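Local atomic coordinates of ABC transporter, substrate binding protein (Polyamine) (Agrobacterium tumefaciens, PDB entry 4EUO), a protein that binds gamma-aminobutyric acid (GABA) selectively in the periplasm and probably hands it to an ABC transporter for uptake. Residues 10-13 with 14-18; 182-185 with 186-189; 202-205 with 206-209; 251-254 with 255-258; 264-267 with 268-271. All blocks are in the same frame, centred on the assembly; numbering follows the deposited sequence.

Contact 1: 10-13 with 14-18; sequences GTTQ and DAQKA. With ABU (gamma-amino-butanoic acid), chain E.
T12 works at both of its ends: its backbone O accepts from Q16 N, one turn further along, while its side-chain OG1 gives a short 2.6 Å hydrogen bond to ABU O. OG1 stands beside the backbone N (chi1 -62°), and the methyl, CG2, lies 3.6 Å from ABU OXT, so the branched side chain meets the carboxylate with a donor on one arm and a carbon on the other. Threonine suits such a place, being small, polar and apolar at once. D14 folds its carboxylate back toward G10: CG comes within 3.2 Å of G10 O, which already receives D14 N at 2.9 Å. Two acceptors thus sit close together, presumably at some electrostatic cost. G10 has a positive phi (57°), which glycine takes readily. All this lies on the first turns of helix 10-28, the crossover helix of a beta-alpha-beta unit with parallel strands 3-6 and 32-35. Buried glutamines tie that helix to the preceding loop and to two strands: Q13 bonds to G9 and to Q34 and D35 of strand 32-35, Q16 to S7 and to D58 of strand 56-60. The small CB of A15 sits 3.4 Å from T11 O, whose carbonyl accepts A15 N, and it also touches A259 and T260 of helix 250-260.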
loop_
_atom_site.group_PDB
_atom_site.type_symbol
_atom_site.label_atom_id
_atom_site.label_comp_id
_atom_site.label_asym_id
_atom_site.label_seq_id
_atom_site.Cartn_x
_atom_site.Cartn_y
_atom_site.Cartn_z
ATOM N N GLY A 10 -0.497 12.887 -1.362
ATOM C CA GLY A 10 0.668 13.111 -2.204
ATOM C C GLY A 10 0.526 12.595 -3.605
ATOM O O GLY A 10 -0.545 12.632 -4.194
ATOM N N THR A 11 1.642 12.087 -4.115
ATOM C CA THR A 11 1.734 11.669 -5.507
ATOM C C THR A 11 0.792 10.581 -5.866
ATOM O O THR A 11 0.242 10.554 -6.966
ATOM C CB THR A 11 3.170 11.400 -5.903
ATOM O OG1 THR A 11 3.771 10.523 -4.941
ATOM C CG2 THR A 11 3.985 12.682 -5.986
ATOM N N THR A 12 0.565 9.626 -4.932
ATOM C CA THR A 12 -0.360 8.529 -5.247
ATOM C C THR A 12 -1.799 9.021 -5.372
ATOM O O THR A 12 -2.509 8.685 -6.314
ATOM C CB THR A 12 -0.245 7.434 -4.197
ATOM O OG1 THR A 12 1.118 6.982 -4.298
ATOM C CG2 THR A 12 -1.223 6.278 -4.444
ATOM N N GLN A 13 -2.241 9.823 -4.401
ATOM C CA GLN A 13 -3.622 10.304 -4.462
ATOM C C GLN A 13 -3.816 11.277 -5.628
ATOM O O GLN A 13 -4.872 11.224 -6.285
ATOM C CB GLN A 13 -4.047 10.900 -3.113
ATOM C CG GLN A 13 -5.535 11.244 -3.060
ATOM C CD GLN A 13 -6.012 11.471 -1.664
ATOM O OE1 GLN A 13 -5.336 11.158 -0.683
ATOM N NE2 GLN A 13 -7.246 11.944 -1.571
ATOM N N ASP A 14 -2.811 12.071 -5.938
ATOM C CA ASP A 14 -2.924 12.949 -7.112
ATOM C C ASP A 14 -3.099 12.118 -8.371
ATOM O O ASP A 14 -3.868 12.487 -9.257
ATOM C CB ASP A 14 -1.649 13.780 -7.262
ATOM C CG ASP A 14 -1.498 14.872 -6.237
ATOM O OD1 ASP A 14 -2.483 15.144 -5.496
ATOM O OD2 ASP A 14 -0.393 15.441 -6.143
ATOM N N ALA A 15 -2.390 10.989 -8.468
ATOM C CA ALA A 15 -2.515 10.110 -9.632
ATOM C C ALA A 15 -3.878 9.420 -9.670
ATOM O O ALA A 15 -4.454 9.240 -10.756
ATOM C CB ALA A 15 -1.399 9.069 -9.608
ATOM N N GLN A 16 -4.416 8.981 -8.495
ATOM C CA GLN A 16 -5.755 8.400 -8.469
ATOM C C GLN A 16 -6.801 9.456 -8.881
ATOM O O GLN A 16 -7.763 9.121 -9.580
ATOM C CB GLN A 16 -6.075 7.821 -7.101
ATOM C CG GLN A 16 -5.221 6.577 -6.781
ATOM C CD GLN A 16 -5.435 6.144 -5.355
ATOM O OE1 GLN A 16 -5.278 6.954 -4.440
ATOM N NE2 GLN A 16 -5.754 4.863 -5.137
ATOM N N LYS A 17 -6.602 10.701 -8.465
ATOM C CA LYS A 17 -7.499 11.804 -8.846
ATOM C C LYS A 17 -7.483 11.977 -10.362
ATOM O O LYS A 17 -8.560 11.979 -10.975
ATOM C CB LYS A 17 -7.059 13.082 -8.152
ATOM C CG LYS A 17 -7.884 14.307 -8.587
ATOM C CD LYS A 17 -7.334 15.553 -7.936
ATOM C CE LYS A 17 -7.968 16.833 -8.459
ATOM N NZ LYS A 17 -7.491 18.024 -7.705
ATOM N N ALA A 18 -6.302 12.014 -10.991
ATOM C CA ALA A 18 -6.219 12.167 -12.437
ATOM C C ALA A 18 -6.850 10.989 -13.160
ATOM O O ALA A 18 -7.529 11.182 -14.175
ATOM C CB ALA A 18 -4.759 12.293 -12.856
HETATM N N ABU E . -0.968 1.224 1.208
HETATM C CD ABU E . -0.141 1.572 0.046
HETATM C CB ABU E . -0.150 3.058 -0.220
HETATM C CG ABU E . 0.679 3.351 -1.423
HETATM C C ABU E . 0.879 4.818 -1.740
HETATM O O ABU E . 1.881 5.139 -2.556
HETATM O OXT ABU E . 0.199 5.774 -1.157
#

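Contact 2: 182-185 with 186-189; sequences GAQS and QQLI
G182 O and the residues one turn on from it form the inner shell. This carbonyl is gripped twice, by Q186 N at 3.0 Å in the carbonyl plane and by S185 OG at 2.7 Å. The serine hydroxyl reaches it because OG is tucked between the backbone N and the carbonyl carbon (chi1 74°), a crowded position that a small side chain accepts and that curls the hydroxyl back along the helix. Q186 lies along the same turn: its chain runs extended beyond CG, and CG passes 3.4 Å from G182 O. The amide end then rests against A183, with Q186 OE1 3.3 Å from A183 CA. On another side of the helix, Q184 and L188 run side by side, pointing the same way, with Q184 CG 3.9 Å from L188 CD1. The methylene part of the glutamine thereby shields leucine carbon, while its polar end, Q184 OE1, turns to S180 N just ahead of the helix. I189 adds its CG1 3.3 Å from S185 O, the acceptor of its own backbone N. Further out, Q186 NE2 is shared between R203 O and T11 OG1, so this buried amide is held by helices 201-209 and 10-28. L188 and I189 pack on T133 of strand 132-135, and L188 also on I177. The apolar end thus seats the helix on a sheet, and the glycine end closes on the GABA site, as in the alpha/beta lobes of periplasmic binding proteins.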
loop_
_atom_site.group_PDB
_atom_site.type_symbol
_atom_site.label_atom_id
_atom_site.label_comp_id
_atom_site.label_asym_id
_atom_site.label_seq_id
_atom_site.Cartn_x
_atom_site.Cartn_y
_atom_site.Cartn_z
ATOM N N GLY A 182 3.424 8.171 2.825
ATOM C CA GLY A 182 4.170 8.138 1.578
ATOM C C GLY A 182 5.087 9.313 1.347
ATOM O O GLY A 182 6.254 9.137 1.012
ATOM N N ALA A 183 4.568 10.530 1.570
ATOM C CA ALA A 183 5.394 11.718 1.343
ATOM C C ALA A 183 6.587 11.772 2.295
ATOM O O ALA A 183 7.684 12.151 1.879
ATOM C CB ALA A 183 4.556 12.976 1.460
ATOM N N GLN A 184 6.399 11.325 3.552
ATOM C CA GLN A 184 7.531 11.276 4.473
ATOM C C GLN A 184 8.564 10.264 4.008
ATOM O O GLN A 184 9.770 10.548 4.120
ATOM C CB GLN A 184 7.088 10.964 5.890
ATOM C CG GLN A 184 8.270 10.894 6.845
ATOM C CD GLN A 184 7.834 10.938 8.258
ATOM O OE1 GLN A 184 6.897 10.272 8.677
ATOM N NE2 GLN A 184 8.598 11.668 9.067
ATOM N N SER A 185 8.135 9.093 3.442
ATOM C CA SER A 185 9.146 8.175 2.933
ATOM C C SER A 185 9.936 8.796 1.807
ATOM O O SER A 185 11.160 8.612 1.726
ATOM C CB SER A 185 8.531 6.854 2.490
ATOM O OG SER A 185 7.823 6.950 1.260
ATOM N N GLN A 186 9.242 9.571 0.956
ATOM C CA GLN A 186 9.912 10.238 -0.149
ATOM C C GLN A 186 10.886 11.307 0.350
ATOM O O GLN A 186 12.007 11.394 -0.149
ATOM C CB GLN A 186 8.857 10.855 -1.065
ATOM C CG GLN A 186 8.059 9.770 -1.831
ATOM C CD GLN A 186 6.856 10.351 -2.481
ATOM O OE1 GLN A 186 5.967 10.967 -1.827
ATOM N NE2 GLN A 186 6.707 10.103 -3.783
ATOM N N GLN A 187 10.478 12.077 1.370
ATOM C CA GLN A 187 11.376 13.101 1.944
ATOM C C GLN A 187 12.611 12.443 2.541
ATOM O O GLN A 187 13.713 12.943 2.324
ATOM C CB GLN A 187 10.605 13.855 3.041
ATOM C CG GLN A 187 11.417 14.953 3.777
ATOM C CD GLN A 187 12.121 14.358 5.016
ATOM O OE1 GLN A 187 13.346 14.420 5.154
ATOM N NE2 GLN A 187 11.385 13.709 5.926
ATOM N N LEU A 188 12.439 11.375 3.323
ATOM C CA LEU A 188 13.563 10.731 3.965
ATOM C C LEU A 188 14.577 10.208 2.972
ATOM O O LEU A 188 15.787 10.422 3.170
ATOM C CB LEU A 188 13.084 9.620 4.899
ATOM C CG LEU A 188 12.395 10.112 6.158
ATOM C CD1 LEU A 188 11.711 8.974 6.887
ATOM C CD2 LEU A 188 13.373 10.846 7.089
ATOM N N ILE A 189 14.126 9.553 1.890
ATOM C CA ILE A 189 15.025 9.044 0.874
ATOM C C ILE A 189 15.666 10.228 0.130
ATOM O O ILE A 189 16.904 10.292 0.029
ATOM C CB ILE A 189 14.275 8.104 -0.125
ATOM C CG1 ILE A 189 13.659 6.855 0.567
ATOM C CG2 ILE A 189 15.188 7.755 -1.305
ATOM C CD1 ILE A 189 14.708 5.867 1.118
#

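Contact 3: 202-205 with 206-209; sequences GRMT and ALEQ. With ABU (gamma-amino-butanoic acid), chain E.
With CG anti to the carbonyl carbon (chi1 -66°) and a bend at chi2 (-74°), the R203 side chain leads away from A206 and L207, although its backbone O still accepts L207 N, and carries the guanidinium to the ligand. There its edge meets the carboxylate, with ABU C in the guanidinium plane. NE donates to ABU O at 2.9 Å and NH2 to ABU OXT at 2.8 Å, the latter nearly straight at 174°. This paired, side-on clasp fixes the rotation of the carboxylate and sets plus charge against minus; arginine suits it because its two donors match the spacing of the two oxygens. NH2 also bonds to G9 O, a second hold on the guanidinium. M204 is bent twice, and its CE settles 3.8 Å from L207 CD1, the two chains lying side by side and pointing the same way, an apolar pair on the helix flank. T205 and Q209 are set at a slant to each other instead, with T205 CG2 3.6 Å from Q209 NE2, at the exposed end of the helix. A water donates to T205 O at 2.8 Å and only weakly to E208 OE2. Helix 201-209 follows directly from strand 196-200, so R203 lies in its first turn. A206 and L207 pack on Q186 of helix 182-190, while A206 and R203 touch T11 of helix 10-28.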
loop_
_atom_site.group_PDB
_atom_site.type_symbol
_atom_site.label_atom_id
_atom_site.label_comp_id
_atom_site.label_asym_id
_atom_site.label_seq_id
_atom_site.Cartn_x
_atom_site.Cartn_y
_atom_site.Cartn_z
ATOM N N GLY A 202 5.689 2.668 -5.781
ATOM C CA GLY A 202 5.199 3.786 -6.561
ATOM C C GLY A 202 5.701 5.116 -6.039
ATOM O O GLY A 202 5.809 6.081 -6.808
ATOM N N ARG A 203 6.078 5.194 -4.758
ATOM C CA ARG A 203 6.627 6.449 -4.235
ATOM C C ARG A 203 8.004 6.718 -4.837
ATOM O O ARG A 203 8.368 7.890 -5.009
ATOM C CB ARG A 203 6.697 6.391 -2.724
ATOM C CG ARG A 203 5.320 6.330 -2.076
ATOM C CD ARG A 203 4.627 7.694 -2.136
ATOM N NE ARG A 203 3.215 7.570 -1.756
ATOM C CZ ARG A 203 2.441 8.602 -1.440
ATOM N NH1 ARG A 203 2.943 9.828 -1.404
ATOM N NH2 ARG A 203 1.178 8.408 -1.076
ATOM N N MET A 204 8.744 5.656 -5.198
ATOM C CA MET A 204 10.037 5.816 -5.869
ATOM C C MET A 204 9.802 6.190 -7.336
ATOM O O MET A 204 10.493 7.086 -7.842
ATOM C CB MET A 204 10.861 4.533 -5.757
ATOM C CG MET A 204 11.196 4.139 -4.319
ATOM S SD MET A 204 12.097 5.400 -3.370
ATOM C CE MET A 204 10.726 6.227 -2.436
ATOM N N THR A 205 8.798 5.588 -7.996
ATOM C CA THR A 205 8.434 5.983 -9.357
ATOM C C THR A 205 8.108 7.480 -9.359
ATOM O O THR A 205 8.571 8.213 -10.252
ATOM C CB THR A 205 7.210 5.201 -9.818
ATOM O OG1 THR A 205 7.599 3.827 -9.890
ATOM C CG2 THR A 205 6.697 5.659 -11.181
ATOM N N ALA A 206 7.335 7.966 -8.371
ATOM C CA ALA A 206 6.971 9.396 -8.348
ATOM C C ALA A 206 8.157 10.289 -8.141
ATOM O O ALA A 206 8.236 11.352 -8.779
ATOM C CB ALA A 206 5.922 9.633 -7.296
ATOM N N LEU A 207 9.097 9.901 -7.282
ATOM C CA LEU A 207 10.303 10.697 -7.093
ATOM C C LEU A 207 11.051 10.811 -8.414
ATOM O O LEU A 207 11.440 11.919 -8.803
ATOM C CB LEU A 207 11.231 10.077 -6.057
ATOM C CG LEU A 207 10.937 10.422 -4.610
ATOM C CD1 LEU A 207 11.841 9.632 -3.675
ATOM C CD2 LEU A 207 11.081 11.947 -4.325
ATOM N N GLU A 208 11.213 9.700 -9.139
ATOM C CA GLU A 208 11.910 9.682 -10.427
ATOM C C GLU A 208 11.168 10.565 -11.425
ATOM O O GLU A 208 11.820 11.296 -12.190
ATOM C CB GLU A 208 12.002 8.235 -10.961
ATOM C CG GLU A 208 12.694 8.115 -12.315
ATOM C CD GLU A 208 12.973 6.685 -12.726
ATOM O OE1 GLU A 208 13.762 6.008 -12.027
ATOM O OE2 GLU A 208 12.398 6.240 -13.745
ATOM N N GLN A 209 9.838 10.535 -11.423
ATOM C CA GLN A 209 8.984 11.326 -12.321
ATOM C C GLN A 209 9.222 12.828 -12.062
ATOM O O GLN A 209 9.177 13.646 -13.010
ATOM C CB GLN A 209 7.500 11.014 -12.104
ATOM C CG GLN A 209 7.004 9.725 -12.748
ATOM C CD GLN A 209 5.617 9.293 -12.300
ATOM O OE1 GLN A 209 5.038 9.812 -11.343
ATOM N NE2 GLN A 209 5.058 8.306 -12.974
HETATM N N ABU E . -0.968 1.224 1.208
HETATM C CD ABU E . -0.141 1.572 0.046
HETATM C CB ABU E . -0.150 3.058 -0.220
HETATM C CG ABU E . 0.679 3.351 -1.423
HETATM C C ABU E . 0.879 4.818 -1.740
HETATM O O ABU E . 1.881 5.139 -2.556
HETATM O OXT ABU E . 0.199 5.774 -1.157
HETATM O O HOH W 1 9.308 7.421 -12.836
#

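Contact 4: 251-254 with 255-258; sequences QAQA and DMAT
D255 is bound to Q251 twice over: its backbone N donates to Q251 O at 2.8 Å, and its OD1 accepts from Q251 NE2 at 3.0 Å. The amide arrives on the syn side but 32° out of the carboxylate plane, while OD1 lies almost within the amide plane. A bend at chi2 (64°) folds the glutamine over to make this possible. The other oxygen, OD2, forms a salt bridge with K23 of helix 10-28, so both ends of the carboxylate are used and its charge is probably stabilised. M256 comes next, lying alongside Q253 and pointing the same way; its methyl CE touches Q253 OE1 at 3.4 Å. The flexible thioether fills buried volume beside W20, whereas the buried Q253 amide is satisfied by V265 N, S98 O and A247 O. A257 offers only CB, 3.4 Å from Q253 O, and its smallness lets the loop at P264 come close. T258 ends the segment with OG1 3.0 Å from A254 O. The pattern is that of an amphipathic helix with an i to i+4 side-chain link, here helix 250-260 docked on helix 10-28.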
loop_
_atom_site.group_PDB
_atom_site.type_symbol
_atom_site.label_atom_id
_atom_site.label_comp_id
_atom_site.label_asym_id
_atom_site.label_seq_id
_atom_site.Cartn_x
_atom_site.Cartn_y
_atom_site.Cartn_z
ATOM N N GLN A 251 -10.038 0.533 -18.078
ATOM C CA GLN A 251 -9.293 1.721 -18.477
ATOM C C GLN A 251 -8.851 2.550 -17.270
ATOM O O GLN A 251 -7.716 3.011 -17.246
ATOM C CB GLN A 251 -10.086 2.591 -19.487
ATOM C CG GLN A 251 -9.230 3.648 -20.186
ATOM C CD GLN A 251 -8.135 3.093 -21.063
ATOM O OE1 GLN A 251 -8.382 2.388 -22.054
ATOM N NE2 GLN A 251 -6.903 3.440 -20.745
ATOM N N ALA A 252 -9.753 2.740 -16.291
ATOM C CA ALA A 252 -9.463 3.480 -15.062
ATOM C C ALA A 252 -8.282 2.830 -14.320
ATOM O O ALA A 252 -7.398 3.554 -13.855
ATOM C CB ALA A 252 -10.694 3.515 -14.178
ATOM N N GLN A 253 -8.232 1.489 -14.280
ATOM C CA GLN A 253 -7.127 0.803 -13.606
ATOM C C GLN A 253 -5.820 0.934 -14.405
ATOM O O GLN A 253 -4.724 1.124 -13.840
ATOM C CB GLN A 253 -7.479 -0.653 -13.383
ATOM C CG GLN A 253 -8.380 -0.855 -12.176
ATOM C CD GLN A 253 -7.572 -0.753 -10.896
ATOM O OE1 GLN A 253 -6.518 -1.379 -10.792
ATOM N NE2 GLN A 253 -8.044 0.030 -9.906
ATOM N N ALA A 254 -5.911 0.816 -15.750
ATOM C CA ALA A 254 -4.716 0.986 -16.566
ATOM C C ALA A 254 -4.186 2.414 -16.383
ATOM O O ALA A 254 -2.988 2.603 -16.287
ATOM C CB ALA A 254 -5.063 0.742 -18.045
ATOM N N ASP A 255 -5.071 3.418 -16.337
ATOM C CA ASP A 255 -4.610 4.799 -16.167
ATOM C C ASP A 255 -3.993 5.040 -14.802
ATOM O O ASP A 255 -2.968 5.706 -14.723
ATOM C CB ASP A 255 -5.756 5.794 -16.444
ATOM C CG ASP A 255 -6.239 5.784 -17.903
ATOM O OD1 ASP A 255 -5.561 5.160 -18.754
ATOM O OD2 ASP A 255 -7.328 6.295 -18.150
ATOM N N MET A 256 -4.539 4.425 -13.750
ATOM C CA MET A 256 -3.962 4.539 -12.403
ATOM C C MET A 256 -2.556 3.911 -12.442
ATOM O O MET A 256 -1.592 4.474 -11.925
ATOM C CB MET A 256 -4.884 3.809 -11.425
ATOM C CG MET A 256 -4.348 3.702 -9.985
ATOM S SD MET A 256 -3.139 2.356 -9.763
ATOM C CE MET A 256 -4.101 0.930 -10.287
ATOM N N ALA A 257 -2.431 2.728 -13.080
ATOM C CA ALA A 257 -1.147 2.053 -13.100
ATOM C C ALA A 257 -0.083 2.823 -13.871
ATOM O O ALA A 257 1.058 2.975 -13.427
ATOM C CB ALA A 257 -1.330 0.659 -13.712
ATOM N N THR A 258 -0.472 3.337 -15.049
ATOM C CA THR A 258 0.444 4.127 -15.857
ATOM C C THR A 258 0.930 5.345 -15.068
ATOM O O THR A 258 2.112 5.689 -15.171
ATOM C CB THR A 258 -0.298 4.578 -17.133
ATOM O OG1 THR A 258 -0.638 3.420 -17.880
ATOM C CG2 THR A 258 0.535 5.525 -18.013
#

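Contact 5: 264-267 with 268-271; sequences PVNI and ESAK
N266 and S269 face each other across a tight turn, with N266 CB 3.3 Å from S269 OG. The asparagine side chain extends anti to its own nitrogen (chi1 -177°), which points OD1 into the turn. There it accepts E268 N at 2.8 Å, in the amide carbonyl plane, and so closes an Asx turn, a task for which the short asparagine is well shaped. A type I beta turn from N266 to S269 encloses it; its closing bond, S269 N to N266 O at 3.2 Å, comes from well above the carbonyl plane. P264 packs its ring carbon CB against S269 CB at 3.6 Å. I267 and E268 lie crosswise, and E268 reaches out to a salt bridge with K85. Water completes the winding: one molecule joins N266 O (2.8 Å) to A270 N, and another links I267 O to K271 N (3.0 Å), each standing in for an i to i+4 helical bond as the 3-10 segment begins. The loop leads from helix 250-260 to helix 275-278. S269 OG bonds to A250 O, N266 ND2 to T248 O, and P264 packs on Q253 and A257 of helix 250-260.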
loop_
_atom_site.group_PDB
_atom_site.type_symbol
_atom_site.label_atom_id
_atom_site.label_comp_id
_atom_site.label_asym_id
_atom_site.label_seq_id
_atom_site.Cartn_x
_atom_site.Cartn_y
_atom_site.Cartn_z
ATOM N N PRO A 264 -2.304 -2.862 -11.903
ATOM C CA PRO A 264 -3.768 -2.852 -11.868
ATOM C C PRO A 264 -4.337 -4.132 -11.266
ATOM O O PRO A 264 -3.673 -5.181 -11.249
ATOM C CB PRO A 264 -4.153 -2.692 -13.333
ATOM C CG PRO A 264 -3.012 -3.249 -14.092
ATOM C CD PRO A 264 -1.775 -3.073 -13.268
ATOM N N VAL A 265 -5.577 -4.031 -10.799
ATOM C CA VAL A 265 -6.352 -5.116 -10.206
ATOM C C VAL A 265 -7.633 -5.389 -10.974
ATOM O O VAL A 265 -8.615 -5.877 -10.433
ATOM C CB VAL A 265 -6.545 -4.951 -8.675
ATOM C CG1 VAL A 265 -5.197 -5.184 -7.953
ATOM C CG2 VAL A 265 -7.101 -3.565 -8.352
ATOM N N ASN A 266 -7.576 -5.094 -12.283
ATOM C CA ASN A 266 -8.590 -5.467 -13.272
ATOM C C ASN A 266 -7.778 -6.284 -14.270
ATOM O O ASN A 266 -6.731 -5.825 -14.750
ATOM C CB ASN A 266 -9.243 -4.270 -13.924
ATOM C CG ASN A 266 -10.335 -4.710 -14.887
ATOM O OD1 ASN A 266 -10.060 -5.447 -15.848
ATOM N ND2 ASN A 266 -11.571 -4.302 -14.646
ATOM N N ILE A 267 -8.246 -7.498 -14.564
ATOM C CA ILE A 267 -7.541 -8.435 -15.445
ATOM C C ILE A 267 -7.510 -8.045 -16.905
ATOM O O ILE A 267 -6.704 -8.617 -17.655
ATOM C CB ILE A 267 -8.062 -9.857 -15.207
ATOM C CG1 ILE A 267 -9.474 -10.044 -15.850
ATOM C CG2 ILE A 267 -8.046 -10.153 -13.696
ATOM C CD1 ILE A 267 -10.237 -11.212 -15.343
ATOM N N GLU A 268 -8.281 -7.041 -17.296
ATOM C CA GLU A 268 -8.267 -6.576 -18.681
ATOM C C GLU A 268 -7.537 -5.254 -18.849
ATOM O O GLU A 268 -7.605 -4.644 -19.918
ATOM C CB GLU A 268 -9.690 -6.532 -19.246
ATOM C CG GLU A 268 -10.333 -7.908 -19.179
ATOM C CD GLU A 268 -11.574 -8.166 -20.000
ATOM O OE1 GLU A 268 -12.201 -7.193 -20.476
ATOM O OE2 GLU A 268 -11.945 -9.356 -20.122
ATOM N N SER A 269 -6.799 -4.798 -17.799
ATOM C CA SER A 269 -6.068 -3.532 -17.852
ATOM C C SER A 269 -4.703 -3.604 -18.540
ATOM O O SER A 269 -4.350 -2.664 -19.238
ATOM C CB SER A 269 -5.858 -2.975 -16.451
ATOM O OG SER A 269 -7.111 -2.639 -15.895
ATOM N N ALA A 270 -3.903 -4.668 -18.281
ATOM C CA ALA A 270 -2.528 -4.779 -18.797
ATOM C C ALA A 270 -2.420 -4.542 -20.299
ATOM O O ALA A 270 -1.555 -3.786 -20.755
ATOM C CB ALA A 270 -1.915 -6.126 -18.437
ATOM N N LYS A 271 -3.354 -5.109 -21.038
ATOM C CA LYS A 271 -3.401 -4.991 -22.491
ATOM C C LYS A 271 -3.596 -3.554 -23.014
ATOM O O LYS A 271 -3.303 -3.282 -24.178
ATOM C CB LYS A 271 -4.453 -5.940 -23.053
ATOM C CG LYS A 271 -5.877 -5.559 -22.751
ATOM C CD LYS A 271 -6.784 -6.575 -23.380
ATOM C CE LYS A 271 -8.230 -6.335 -23.117
ATOM N NZ LYS A 271 -9.009 -7.575 -23.370
HETATM O O HOH W 2 -4.448 -6.502 -16.190
HETATM O O HOH W 3 -4.930 -7.357 -19.861
#

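Overall arrangement
Contacts 1, 2 and 3 gather near the GABA cleft: contacts 1 and 3 both hold its carboxylate, and contact 2 joins them through Q186 NE2, which bonds to T11 OG1 and R203 O. Their three helices, probably drawn from both lobes of the fold, come together there. Contacts 4 and 5 lie further out, their centres about 8 Å apart, and are joined by the bond from Q253 to V265. Contacts 2 and 4 are mostly buried; the others are partly so. Chemistry follows place: ligand-facing hydroxyl and guanidinium in contacts 1 and 3, buried glutamine amides in 1, 2 and 4, and water with an Asx turn in loop contact 5.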